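Arylsulfatase (Pseudoalteromonas sp. MB47, PDB 7AJ0) probably removes sulfate groups from fucoidan, the sulfated fucose-rich polysaccharide of brown algae, as a hexameric, exo-acting sulfatase with a calcium ion in its metal site. Local coordinates at residues A[13-18]-A[417-422]; A[181-186]-A[235-240]; A[444-449]-A[454-459]; A[250-255]-A[260-265]; A[102-107]-A[113-118]. One frame throughout, in Å; residues are numbered along the deposited sequence.

Contact 1: residues A[13-18]-A[417-422]; sequences VFNDAI and RRQVVY
The side chains of Gln-419 and Asn-15 cross at about a right angle, and their amide planes stand 61° apart. From this position one primary amide grips the 13-18 loop at two points, through NE2 and OE1. Gln-419 NE2 sends an almost straight hydrogen bond to Asn-15 OD1 at 3.0 Å. The bond leaves within the plane of the glutamine amide, yet arrives from above the carbonyl plane of the asparagine. On the same glutamine, OE1 accepts from the backbone N of Asp-16 at 2.9 Å. CG of Gln-419 lies anti to its backbone N (chi1 -166°), and the chain runs extended beyond it, which carries the amide across to the loop. Asn-15 OD1 serves two donors, because the backbone N of Ala-17 also reaches it, at 2.8 Å and in its carbonyl plane; this is an Asx turn, and Gln-419 recognises it near the start of strand 420-425, an outer strand of a four-stranded antiparallel sheet. Ala-17 CB rests 3.6 Å from Gln-419 NE2. Beside this grip, Phe-14 meets Trp-434 edge-to-face, and Gln-419 also touches Phe-495 of helix 489-505. Asp-16 OD2 forms a salt bridge with Lys-207 of the second subunit.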
# COMPACT_ATOMS: atom_id res chain seq x y z
N VAL A 13 -33.46 26.02 -4.03
CA VAL A 13 -34.19 25.47 -2.90
C VAL A 13 -33.32 25.32 -1.65
O VAL A 13 -33.86 25.15 -0.55
CB VAL A 13 -34.78 24.09 -3.26
CG1 VAL A 13 -35.47 24.14 -4.61
CG2 VAL A 13 -33.70 23.02 -3.25
N PHE A 14 -32.00 25.39 -1.79
CA PHE A 14 -31.10 25.11 -0.67
C PHE A 14 -30.50 26.36 -0.04
O PHE A 14 -30.33 26.40 1.18
CB PHE A 14 -29.97 24.18 -1.13
CG PHE A 14 -30.41 22.77 -1.40
CD1 PHE A 14 -30.77 21.94 -0.35
CD2 PHE A 14 -30.47 22.28 -2.69
CE1 PHE A 14 -31.18 20.64 -0.59
CE2 PHE A 14 -30.87 20.99 -2.94
CZ PHE A 14 -31.23 20.16 -1.89
N ASN A 15 -30.16 27.37 -0.84
CA ASN A 15 -29.40 28.51 -0.32
C ASN A 15 -30.28 29.35 0.60
O ASN A 15 -31.23 29.99 0.14
CB ASN A 15 -28.87 29.35 -1.48
CG ASN A 15 -27.75 30.28 -1.04
OD1 ASN A 15 -27.74 30.77 0.09
ND2 ASN A 15 -26.81 30.53 -1.94
N ASP A 16 -29.96 29.35 1.89
CA ASP A 16 -30.65 30.16 2.88
C ASP A 16 -29.92 31.46 3.18
O ASP A 16 -30.39 32.24 4.01
CB ASP A 16 -30.82 29.37 4.18
CG ASP A 16 -31.71 28.15 4.02
OD1 ASP A 16 -32.62 28.19 3.16
OD2 ASP A 16 -31.50 27.17 4.75
N ALA A 17 -28.78 31.71 2.55
CA ALA A 17 -28.01 32.91 2.83
C ALA A 17 -28.53 34.09 2.01
O ALA A 17 -29.15 33.92 0.96
CB ALA A 17 -26.53 32.69 2.54
N ILE A 18 -28.27 35.29 2.51
CA ILE A 18 -28.78 36.53 1.93
C ILE A 18 -27.61 37.49 1.74
O ILE A 18 -26.74 37.61 2.60
CB ILE A 18 -29.87 37.16 2.82
CG1 ILE A 18 -31.05 36.20 2.98
CG2 ILE A 18 -30.33 38.49 2.24
CD1 ILE A 18 -31.77 35.87 1.68
N ARG A 417 -24.96 31.50 11.51
CA ARG A 417 -25.20 32.34 10.35
C ARG A 417 -24.32 31.97 9.17
O ARG A 417 -24.49 32.54 8.09
CB ARG A 417 -24.99 33.82 10.71
CG ARG A 417 -25.86 34.29 11.86
CD ARG A 417 -25.83 35.81 12.02
NE ARG A 417 -26.35 36.50 10.85
CZ ARG A 417 -25.72 37.47 10.19
NH1 ARG A 417 -24.52 37.89 10.58
NH2 ARG A 417 -26.29 38.02 9.13
N ARG A 418 -23.39 31.03 9.35
CA ARG A 418 -22.50 30.60 8.28
C ARG A 418 -23.06 29.34 7.63
O ARG A 418 -23.38 28.37 8.32
CB ARG A 418 -21.09 30.33 8.82
CG ARG A 418 -20.14 29.72 7.80
CD ARG A 418 -18.71 29.64 8.33
NE ARG A 418 -18.07 30.95 8.40
CZ ARG A 418 -17.53 31.58 7.36
NH1 ARG A 418 -16.97 32.77 7.52
NH2 ARG A 418 -17.55 31.01 6.16
N GLN A 419 -23.16 29.37 6.31
CA GLN A 419 -23.72 28.25 5.56
C GLN A 419 -22.66 27.30 5.05
O GLN A 419 -22.92 26.10 4.92
CB GLN A 419 -24.54 28.79 4.38
CG GLN A 419 -25.44 27.76 3.73
CD GLN A 419 -26.35 28.37 2.69
OE1 GLN A 419 -27.53 28.03 2.61
NE2 GLN A 419 -25.81 29.27 1.88
N VAL A 420 -21.46 27.80 4.75
CA VAL A 420 -20.41 26.99 4.13
C VAL A 420 -19.06 27.43 4.67
O VAL A 420 -18.83 28.61 4.96
CB VAL A 420 -20.43 27.10 2.59
CG1 VAL A 420 -19.32 26.27 1.98
CG2 VAL A 420 -21.78 26.68 2.03
N VAL A 421 -18.16 26.47 4.81
CA VAL A 421 -16.75 26.72 5.11
C VAL A 421 -15.95 26.34 3.88
O VAL A 421 -16.10 25.23 3.35
CB VAL A 421 -16.27 25.93 6.34
CG1 VAL A 421 -14.78 26.12 6.55
CG2 VAL A 421 -17.04 26.37 7.58
N TYR A 422 -15.12 27.27 3.40
CA TYR A 422 -14.28 27.04 2.24
C TYR A 422 -12.85 26.82 2.69
O TYR A 422 -12.30 27.60 3.47
CB TYR A 422 -14.36 28.22 1.27
CG TYR A 422 -15.76 28.43 0.73
CD1 TYR A 422 -16.23 27.67 -0.32
CD2 TYR A 422 -16.60 29.38 1.29
CE1 TYR A 422 -17.51 27.85 -0.81
CE2 TYR A 422 -17.87 29.57 0.81
CZ TYR A 422 -18.32 28.80 -0.24
OH TYR A 422 -19.60 28.99 -0.73

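Contact 2: residues A[181-186]-A[235-240]; sequences SVQSDY and EDISMI
Gln-183 NE2 gives hydrogen bonds to two acceptors, the backbone O of Asp-274 and a water 3.0 Å away that in turn donates to Ile-237 O at 2.6 Å. The water thus bridges two short helices of the sulfatase domain, 183-187 and 234-238, in a buried contact. Ile-237 O also accepts from the backbone N of Ile-240, so water and backbone share one carbonyl. Isoleucine methyls pack against the amide itself: Ile-237, its CG1 anti to the backbone N and the chain extended beyond (chi2 169°), comes from the opposite direction and brings CD1 to 3.5 Å from Gln-183 NE2. Ile-240, from the start of helix 240-258, instead slides past the glutamine, with CD1 3.9 Å from OE1, an oxygen that accepts from Ser-269 OG. The glutamine chain bends at chi2 (95°), turning the amide toward these partners. With an alanine in its place, the bridging water and the carbonyl of Asp-274 would probably lose their donor, and Ile-237 CD1 one of its packing walls. Tyr-186, whose OH is bonded to the backbone O of Gly-215, flanks the same methyl, and the approach here is by its CB, 3.6 Å from Ile-237 CD1.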
# COMPACT_ATOMS: atom_id res chain seq x y z
N SER A 181 8.24 35.75 14.45
CA SER A 181 8.17 34.52 13.64
C SER A 181 7.46 33.42 14.48
O SER A 181 6.27 33.52 14.68
CB SER A 181 9.56 34.11 13.18
OG SER A 181 10.40 33.78 14.26
N VAL A 182 8.21 32.45 14.98
CA VAL A 182 7.60 31.24 15.53
C VAL A 182 8.61 30.54 16.42
O VAL A 182 9.81 30.75 16.30
CB VAL A 182 7.09 30.32 14.38
CG1 VAL A 182 8.25 29.91 13.47
CG2 VAL A 182 6.37 29.10 14.92
N GLN A 183 8.11 29.69 17.33
CA GLN A 183 8.98 29.03 18.30
C GLN A 183 10.12 28.27 17.61
O GLN A 183 11.28 28.38 18.01
CB GLN A 183 8.16 28.08 19.17
CG GLN A 183 8.95 27.20 20.13
CD GLN A 183 9.08 27.78 21.52
OE1 GLN A 183 8.56 28.86 21.81
NE2 GLN A 183 9.78 27.07 22.40
N SER A 184 9.79 27.48 16.59
CA SER A 184 10.81 26.66 15.93
C SER A 184 11.93 27.51 15.36
O SER A 184 13.07 27.03 15.24
CB SER A 184 10.16 25.82 14.83
OG SER A 184 9.38 26.63 13.96
N ASP A 185 11.65 28.76 15.00
CA ASP A 185 12.70 29.64 14.50
C ASP A 185 13.76 29.89 15.56
O ASP A 185 14.95 30.00 15.25
CB ASP A 185 12.09 30.96 14.02
CG ASP A 185 13.08 31.84 13.29
OD1 ASP A 185 14.21 31.37 13.03
OD2 ASP A 185 12.74 33.00 12.99
N TYR A 186 13.35 29.97 16.83
CA TYR A 186 14.30 30.15 17.91
C TYR A 186 15.01 28.85 18.28
O TYR A 186 16.23 28.84 18.47
CB TYR A 186 13.60 30.71 19.15
CG TYR A 186 13.07 32.12 19.01
CD1 TYR A 186 11.83 32.36 18.42
CD2 TYR A 186 13.79 33.21 19.48
CE1 TYR A 186 11.34 33.64 18.29
CE2 TYR A 186 13.30 34.49 19.35
CZ TYR A 186 12.07 34.70 18.76
OH TYR A 186 11.57 35.98 18.63
N GLU A 235 17.07 27.90 28.76
CA GLU A 235 16.53 28.50 29.98
C GLU A 235 15.71 29.74 29.65
O GLU A 235 14.61 29.93 30.19
CB GLU A 235 17.66 28.83 30.94
CG GLU A 235 17.20 29.44 32.27
CD GLU A 235 18.36 29.81 33.18
OE1 GLU A 235 19.50 29.39 32.91
OE2 GLU A 235 18.12 30.53 34.18
N ASP A 236 16.23 30.60 28.77
CA ASP A 236 15.51 31.81 28.40
C ASP A 236 14.17 31.47 27.74
O ASP A 236 13.12 31.96 28.15
CB ASP A 236 16.35 32.66 27.45
CG ASP A 236 17.61 33.19 28.10
OD1 ASP A 236 17.62 33.37 29.33
OD2 ASP A 236 18.60 33.42 27.37
N ILE A 237 14.20 30.61 26.71
CA ILE A 237 12.99 30.34 25.96
C ILE A 237 11.99 29.53 26.77
O ILE A 237 10.80 29.51 26.44
CB ILE A 237 13.32 29.61 24.64
CG1 ILE A 237 12.17 29.78 23.65
CG2 ILE A 237 13.58 28.12 24.89
CD1 ILE A 237 12.50 29.33 22.24
N SER A 238 12.43 28.86 27.84
CA SER A 238 11.50 28.11 28.67
C SER A 238 10.54 29.02 29.42
O SER A 238 9.46 28.56 29.83
CB SER A 238 12.26 27.22 29.66
OG SER A 238 12.82 27.99 30.71
N MET A 239 10.89 30.29 29.60
CA MET A 239 10.03 31.26 30.27
C MET A 239 9.16 32.05 29.31
O MET A 239 8.45 32.96 29.74
CB MET A 239 10.90 32.24 31.08
CG MET A 239 11.81 31.57 32.09
SD MET A 239 10.91 30.68 33.37
CE MET A 239 9.88 31.98 34.05
N ILE A 240 9.18 31.70 28.02
CA ILE A 240 8.58 32.56 27.00
C ILE A 240 7.11 32.80 27.29
O ILE A 240 6.63 33.94 27.21
CB ILE A 240 8.80 31.94 25.60
CG1 ILE A 240 8.50 32.96 24.50
CG2 ILE A 240 7.94 30.69 25.41
CD1 ILE A 240 8.92 32.49 23.13
O HOH W 1 9.46 27.61 25.32

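Contact 3: residues A[444-449]-A[454-459]; sequences FNTAVP and DASFLL
Strands 444-446 and 456-459 run antiparallel, with 151° between their directions, and two backbone hydrogen bonds join Asn-445 N to Phe-457 O at 2.9 Å and Phe-457 N to Asn-445 O at 2.8 Å. They form a beta hairpin, continued toward its turn by a bond from Ala-447 N to Ala-455 O. Phe-444, Thr-446, Ser-456 and Leu-458 share one face, made of two non-hydrogen-bonded pairs. In the first, Leu-458 sets CD1 squarely over the centre of the Phe-444 ring, 3.6 Å from the centroid, a CH-pi contact; CG anti to the backbone N (chi1 -169°) turns the leucine branch back toward the ring. A serine in place of Phe-444 would probably leave that methyl without its aromatic seat and open a gap beside Thr-347 and Thr-348, which the ring also touches, along with Thr-463 of the third subunit. On the other face, Asn-445 CB packs on Leu-459 CD1 at 3.7 Å. Neighbouring subunits cover this side too: Phe-457 meets Trp-466 of the third subunit, and Leu-459 packs on its counterpart there. In the second pair, Thr-446 OG1 donates to Ser-456 OG at 3.1 Å, while Ser-456 OG also bonds Asn-452 O in the turn.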
# COMPACT_ATOMS: atom_id res chain seq x y z
N PHE A 444 -5.20 15.58 -0.00
CA PHE A 444 -3.85 15.33 0.48
C PHE A 444 -3.66 13.84 0.72
O PHE A 444 -4.49 13.20 1.38
CB PHE A 444 -3.59 16.11 1.77
CG PHE A 444 -3.45 17.59 1.57
CD1 PHE A 444 -4.57 18.41 1.56
CD2 PHE A 444 -2.20 18.17 1.41
CE1 PHE A 444 -4.45 19.77 1.38
CE2 PHE A 444 -2.07 19.53 1.23
CZ PHE A 444 -3.20 20.33 1.22
N ASN A 445 -2.58 13.29 0.19
CA ASN A 445 -2.26 11.87 0.33
C ASN A 445 -0.88 11.76 0.95
O ASN A 445 0.09 12.31 0.42
CB ASN A 445 -2.33 11.16 -1.02
CG ASN A 445 -2.54 9.67 -0.88
OD1 ASN A 445 -3.57 9.22 -0.37
ND2 ASN A 445 -1.57 8.89 -1.35
N THR A 446 -0.79 11.06 2.08
CA THR A 446 0.41 11.05 2.90
C THR A 446 1.17 9.74 2.72
O THR A 446 0.60 8.66 2.87
CB THR A 446 0.05 11.25 4.38
OG1 THR A 446 -0.77 12.41 4.52
CG2 THR A 446 1.31 11.42 5.22
N ALA A 447 2.47 9.85 2.42
CA ALA A 447 3.28 8.69 2.09
C ALA A 447 3.94 8.05 3.30
O ALA A 447 4.24 6.85 3.27
CB ALA A 447 4.37 9.09 1.08
N VAL A 448 4.19 8.82 4.36
CA VAL A 448 4.81 8.32 5.58
C VAL A 448 3.87 8.62 6.74
O VAL A 448 3.35 9.73 6.82
CB VAL A 448 6.19 8.95 5.84
CG1 VAL A 448 6.84 8.32 7.06
CG2 VAL A 448 7.09 8.82 4.62
N PRO A 449 3.61 7.67 7.64
CA PRO A 449 2.71 7.96 8.77
C PRO A 449 3.18 9.16 9.57
O PRO A 449 4.36 9.31 9.88
CB PRO A 449 2.75 6.67 9.60
CG PRO A 449 3.16 5.61 8.64
CD PRO A 449 4.09 6.27 7.66
N ASP A 454 5.32 17.05 5.50
CA ASP A 454 6.64 16.87 4.90
C ASP A 454 6.74 15.70 3.93
O ASP A 454 7.79 15.53 3.30
CB ASP A 454 7.68 16.68 6.02
CG ASP A 454 7.72 17.85 6.98
OD1 ASP A 454 7.74 19.01 6.50
OD2 ASP A 454 7.72 17.63 8.21
N ALA A 455 5.69 14.89 3.78
CA ALA A 455 5.75 13.73 2.90
C ALA A 455 4.38 13.45 2.30
O ALA A 455 3.86 12.33 2.36
CB ALA A 455 6.29 12.51 3.66
N SER A 456 3.77 14.47 1.70
CA SER A 456 2.43 14.36 1.16
C SER A 456 2.38 14.82 -0.29
O SER A 456 3.28 15.51 -0.77
CB SER A 456 1.42 15.18 1.99
OG SER A 456 1.08 14.52 3.19
N PHE A 457 1.32 14.41 -0.97
CA PHE A 457 0.97 14.90 -2.29
C PHE A 457 -0.37 15.62 -2.22
O PHE A 457 -1.19 15.37 -1.33
CB PHE A 457 0.85 13.76 -3.32
CG PHE A 457 1.93 12.73 -3.22
CD1 PHE A 457 3.19 12.97 -3.74
CD2 PHE A 457 1.68 11.50 -2.63
CE1 PHE A 457 4.19 12.02 -3.67
CE2 PHE A 457 2.67 10.54 -2.55
CZ PHE A 457 3.92 10.80 -3.07
N LEU A 458 -0.60 16.52 -3.17
CA LEU A 458 -1.91 17.13 -3.38
C LEU A 458 -2.41 16.65 -4.74
O LEU A 458 -1.85 17.03 -5.78
CB LEU A 458 -1.85 18.65 -3.31
CG LEU A 458 -3.22 19.34 -3.27
CD1 LEU A 458 -4.05 18.84 -2.10
CD2 LEU A 458 -3.06 20.85 -3.19
N LEU A 459 -3.44 15.81 -4.73
CA LEU A 459 -3.86 15.07 -5.91
C LEU A 459 -5.24 15.52 -6.37
O LEU A 459 -6.10 15.86 -5.55
CB LEU A 459 -3.88 13.57 -5.61
CG LEU A 459 -2.58 13.02 -5.03
CD1 LEU A 459 -2.68 11.54 -4.73
CD2 LEU A 459 -1.42 13.30 -5.98

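Contact 4: residues A[250-255]-A[260-265]; sequences KFINQA and KPFYLI
Phe-251 lays its ring obliquely against the strand, with CE2 4.0 Å from Phe-262 CB and 4.3 Å from Leu-264 CB. Its CG is anti to the backbone N (chi1 -180°), and the ring reaches beyond this strand to Lys-151, Ala-153 and Ile-155 of strand 151-155, so one aromatic group spans two neighbouring strands. Ile-252 follows one position on and approaches differently. Its CG1 stands over the centre of the Phe-262 ring, 4.2 Å from the centroid and 12° off the normal, a CH-pi contact. Its CD1 then meets Leu-264 CD2 at 3.9 Å, the two side chains crossing at about a right angle. The ring of Phe-262 can receive Ile-252 because its CG sits between the backbone N and the carbonyl carbon (chi1 73°); Leu-264 N lies in plane at the ring edge.

This is the helix-to-strand passage of an alpha/beta fold: helix 240-258 leads back antiparallel into strand 262-267, and packs on the large mixed sheet where that strand lies between strands 53-59 and 151-155. Leu-308 and Leu-309 of helix 290-311 touch Ile-252 as well, which joins the two helices on this layer. Farther along the helix, Ala-255 places CB 3.7 Å from Phe-262 CB. Its carbonyl O accepts from Lys-260 N at 3.1 Å, tying the returning chain to the helix. Tyr-263 points away from the helix; its OH bonds Gln-141 and Ser-384.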
# COMPACT_ATOMS: atom_id res chain seq x y z
N LYS A 250 -0.21 42.96 32.56
CA LYS A 250 0.04 44.40 32.59
C LYS A 250 -0.91 45.14 31.65
O LYS A 250 -1.42 46.21 32.00
CB LYS A 250 1.49 44.69 32.22
CG LYS A 250 2.50 44.27 33.28
CD LYS A 250 3.93 44.63 32.87
CE LYS A 250 4.94 44.20 33.92
NZ LYS A 250 6.35 44.48 33.51
N PHE A 251 -1.15 44.58 30.47
CA PHE A 251 -2.00 45.26 29.49
C PHE A 251 -3.44 45.37 29.97
O PHE A 251 -4.05 46.44 29.91
CB PHE A 251 -1.94 44.53 28.14
CG PHE A 251 -2.77 45.18 27.08
CD1 PHE A 251 -2.30 46.28 26.39
CD2 PHE A 251 -4.03 44.68 26.76
CE1 PHE A 251 -3.07 46.89 25.41
CE2 PHE A 251 -4.80 45.28 25.78
CZ PHE A 251 -4.32 46.38 25.11
N ILE A 252 -4.00 44.26 30.46
CA ILE A 252 -5.39 44.28 30.93
C ILE A 252 -5.53 45.23 32.11
O ILE A 252 -6.47 46.03 32.18
CB ILE A 252 -5.85 42.86 31.28
CG1 ILE A 252 -6.11 42.07 29.99
CG2 ILE A 252 -7.10 42.89 32.15
CD1 ILE A 252 -6.21 40.58 30.19
N ASN A 253 -4.59 45.17 33.06
CA ASN A 253 -4.64 46.08 34.20
C ASN A 253 -4.63 47.53 33.73
O ASN A 253 -5.38 48.36 34.25
CB ASN A 253 -3.45 45.83 35.13
CG ASN A 253 -3.65 44.59 35.99
OD1 ASN A 253 -4.77 44.15 36.21
ND2 ASN A 253 -2.55 44.04 36.49
N GLN A 254 -3.78 47.85 32.75
CA GLN A 254 -3.65 49.24 32.31
C GLN A 254 -4.91 49.72 31.60
O GLN A 254 -5.32 50.87 31.77
CB GLN A 254 -2.43 49.37 31.40
CG GLN A 254 -2.13 50.79 30.96
CD GLN A 254 -0.83 50.89 30.17
OE1 GLN A 254 -0.14 49.89 29.97
NE2 GLN A 254 -0.50 52.09 29.72
N ALA A 255 -5.54 48.85 30.81
CA ALA A 255 -6.75 49.25 30.10
C ALA A 255 -7.94 49.38 31.05
O ALA A 255 -8.75 50.30 30.91
CB ALA A 255 -7.07 48.25 28.99
N LYS A 260 -11.03 52.02 29.64
CA LYS A 260 -11.25 51.84 28.22
C LYS A 260 -11.44 50.37 27.88
O LYS A 260 -10.84 49.49 28.50
CB LYS A 260 -10.07 52.39 27.40
CG LYS A 260 -9.99 53.91 27.39
CD LYS A 260 -8.75 54.39 26.64
CE LYS A 260 -8.68 55.91 26.62
NZ LYS A 260 -7.37 56.41 26.13
N PRO A 261 -12.27 50.06 26.89
CA PRO A 261 -12.40 48.66 26.46
C PRO A 261 -11.09 48.17 25.86
O PRO A 261 -10.38 48.92 25.18
CB PRO A 261 -13.52 48.70 25.41
CG PRO A 261 -14.17 50.04 25.56
CD PRO A 261 -13.12 50.96 26.08
N PHE A 262 -10.77 46.91 26.12
CA PHE A 262 -9.56 46.31 25.57
C PHE A 262 -9.93 45.20 24.60
O PHE A 262 -10.94 44.51 24.76
CB PHE A 262 -8.64 45.77 26.69
CG PHE A 262 -9.15 44.52 27.36
CD1 PHE A 262 -8.98 43.27 26.76
CD2 PHE A 262 -9.76 44.58 28.60
CE1 PHE A 262 -9.44 42.13 27.38
CE2 PHE A 262 -10.21 43.44 29.22
CZ PHE A 262 -10.05 42.21 28.61
N TYR A 263 -9.11 45.06 23.56
CA TYR A 263 -9.17 43.93 22.64
C TYR A 263 -7.78 43.29 22.64
O TYR A 263 -6.83 43.89 22.14
CB TYR A 263 -9.58 44.36 21.24
CG TYR A 263 -9.79 43.18 20.31
CD1 TYR A 263 -8.72 42.53 19.73
CD2 TYR A 263 -11.07 42.72 20.03
CE1 TYR A 263 -8.91 41.45 18.89
CE2 TYR A 263 -11.27 41.64 19.19
CZ TYR A 263 -10.18 41.01 18.62
OH TYR A 263 -10.37 39.94 17.78
N LEU A 264 -7.68 42.09 23.20
CA LEU A 264 -6.40 41.42 23.37
C LEU A 264 -6.45 40.06 22.69
O LEU A 264 -7.33 39.25 22.97
CB LEU A 264 -6.07 41.24 24.86
CG LEU A 264 -4.86 40.36 25.15
CD1 LEU A 264 -3.61 40.92 24.49
CD2 LEU A 264 -4.64 40.20 26.64
N ILE A 265 -5.49 39.82 21.79
CA ILE A 265 -5.21 38.49 21.26
C ILE A 265 -3.98 37.99 22.02
O ILE A 265 -2.86 38.42 21.77
CB ILE A 265 -4.97 38.51 19.76
CG1 ILE A 265 -6.26 38.88 19.02
CG2 ILE A 265 -4.46 37.15 19.29
CD1 ILE A 265 -6.06 39.13 17.54

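Contact 5: residues A[102-107]-A[113-118]; sequences CTSSRA and RLPVRS. With CA (calcium ion), chain G.
Ser-104 and Pro-115 meet side by side, with Ser-104 CB 3.5 Å from Pro-115 CG and Ser-104 OG 3.7 Å from the same proline carbon. The ring also lies against the serine backbone, since Pro-115 CG is 3.6 Å from Ser-104 O. One turn later in the helix, Ala-107 adds a looser apolar touch, its CB 4.5 Å from Pro-115 CB, so the proline bears on two successive turns. No hydrogen bond crosses the contact.

At the start of that helix, Cys-102 binds the calcium ion through SG at 2.6 Å. With SG anti to the carbonyl carbon (chi1 -59°), the sulfur is carried off the helix to the metal, whose site Asp-60, Asp-61, Asp-325 and Asn-326 complete. The sequence Cys-Thr-Ser-Ser-Arg resembles the sulfatase signature, in which the leading cysteine or serine is matured to formylglycine; Cys-102 probably occupies that position, here modelled as cysteine.

A second shell steadies the metal-bearing turn. Ser-105 OG is hydrogen-bonded to the backbone O of Asp-325, itself a calcium ligand, and Thr-103 OG1 to the backbone O of His-159. Across the contact, Arg-113 forms a salt bridge with Glu-138, and Asp-401 takes both Arg-117 and the backbone N of Leu-114. Farther out, Arg-106 reaches Ser-267 at the end of strand 262-267. On the side away from Ser-104, Leu-114 and Val-116 press against Trp-424 of strand 420-425 and against His-499 and Met-503 of helix 489-505.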
# COMPACT_ATOMS: atom_id res chain seq x y z
N CYS A 102 -0.08 27.94 10.03
CA CYS A 102 -0.02 29.02 11.02
C CYS A 102 -0.31 30.38 10.39
O CYS A 102 -1.26 31.07 10.78
CB CYS A 102 1.35 29.03 11.69
SG CYS A 102 1.83 27.51 12.54
N THR A 103 0.54 30.79 9.44
CA THR A 103 0.42 32.13 8.88
C THR A 103 -0.95 32.35 8.25
O THR A 103 -1.52 33.44 8.35
CB THR A 103 1.52 32.36 7.84
OG1 THR A 103 2.80 32.23 8.46
CG2 THR A 103 1.39 33.75 7.22
N SER A 104 -1.50 31.32 7.61
CA SER A 104 -2.78 31.46 6.93
C SER A 104 -3.92 31.66 7.92
O SER A 104 -4.80 32.49 7.70
CB SER A 104 -3.04 30.24 6.05
OG SER A 104 -2.18 30.24 4.92
N SER A 105 -3.91 30.91 9.03
CA SER A 105 -4.96 31.04 10.02
C SER A 105 -4.87 32.37 10.77
O SER A 105 -5.89 32.97 11.11
CB SER A 105 -4.89 29.88 11.01
OG SER A 105 -5.34 28.68 10.42
N ARG A 106 -3.65 32.83 11.04
CA ARG A 106 -3.49 34.07 11.80
C ARG A 106 -3.81 35.29 10.95
O ARG A 106 -4.32 36.29 11.47
CB ARG A 106 -2.08 34.13 12.37
CG ARG A 106 -1.90 33.17 13.53
CD ARG A 106 -0.48 32.65 13.67
NE ARG A 106 -0.46 31.50 14.57
CZ ARG A 106 -0.57 31.58 15.89
NH1 ARG A 106 -0.70 32.77 16.47
NH2 ARG A 106 -0.55 30.48 16.63
N ALA A 107 -3.54 35.23 9.65
CA ALA A 107 -4.00 36.27 8.74
C ALA A 107 -5.53 36.32 8.72
O ALA A 107 -6.13 37.40 8.79
CB ALA A 107 -3.45 36.03 7.34
N ARG A 113 -10.43 37.67 6.19
CA ARG A 113 -10.27 37.33 4.78
C ARG A 113 -9.44 36.08 4.62
O ARG A 113 -8.37 35.95 5.23
CB ARG A 113 -9.62 38.50 4.02
CG ARG A 113 -10.61 39.53 3.55
CD ARG A 113 -10.01 40.91 3.42
NE ARG A 113 -8.86 40.96 2.51
CZ ARG A 113 -8.94 40.94 1.19
NH1 ARG A 113 -10.12 40.85 0.59
NH2 ARG A 113 -7.84 41.01 0.45
N LEU A 114 -9.93 35.15 3.81
CA LEU A 114 -9.12 34.00 3.43
C LEU A 114 -7.77 34.50 2.90
O LEU A 114 -7.73 35.47 2.13
CB LEU A 114 -9.84 33.18 2.36
CG LEU A 114 -11.06 32.40 2.87
CD1 LEU A 114 -11.89 31.88 1.71
CD2 LEU A 114 -10.61 31.25 3.76
N PRO A 115 -6.66 33.87 3.30
CA PRO A 115 -5.35 34.43 2.95
C PRO A 115 -5.04 34.43 1.46
O PRO A 115 -4.13 35.14 1.03
CB PRO A 115 -4.36 33.55 3.72
CG PRO A 115 -5.11 32.32 4.07
CD PRO A 115 -6.55 32.70 4.19
N VAL A 116 -5.77 33.65 0.65
CA VAL A 116 -5.52 33.70 -0.79
C VAL A 116 -5.92 35.06 -1.35
O VAL A 116 -5.36 35.50 -2.36
CB VAL A 116 -6.27 32.55 -1.50
CG1 VAL A 116 -7.78 32.75 -1.43
CG2 VAL A 116 -5.79 32.43 -2.94
N ARG A 117 -6.87 35.74 -0.71
CA ARG A 117 -7.25 37.07 -1.17
C ARG A 117 -6.18 38.10 -0.83
O ARG A 117 -5.89 38.99 -1.63
CB ARG A 117 -8.58 37.49 -0.55
CG ARG A 117 -9.73 36.52 -0.76
CD ARG A 117 -11.05 37.15 -0.35
NE ARG A 117 -12.14 36.19 -0.28
CZ ARG A 117 -12.91 35.84 -1.31
NH1 ARG A 117 -12.70 36.36 -2.51
NH2 ARG A 117 -13.88 34.96 -1.14
N SER A 118 -5.58 37.98 0.36
CA SER A 118 -4.64 38.98 0.85
C SER A 118 -3.21 38.74 0.38
O SER A 118 -2.43 39.70 0.29
CB SER A 118 -4.67 39.01 2.38
OG SER A 118 -4.21 37.78 2.92
CA CA G . -0.03 27.01 14.22

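The five contacts are spread over the fold, from its core to its subunit interfaces. Contact 1 ties residues near the N-terminus to strand 420-425, so contacts 5, 2 and 4 all fall, in that order, within the span it encloses, and contact 3 follows. Contacts 1 and 5 touch, Tyr-422 O to Leu-114 CD2 at 4.0 Å, which brings the four-stranded antiparallel sheet against the 113-118 segment, the partner of the helix that carries Cys-102. Contact 4 serves the large mixed sheet, and helix 234-238 of contact 2 leads into its helix. Contacts 3 and 4, centres 43 Å apart, flank the chain's centre. Contacts 1, 2 and 3 reach neighbouring subunits; 4 and 5 do not.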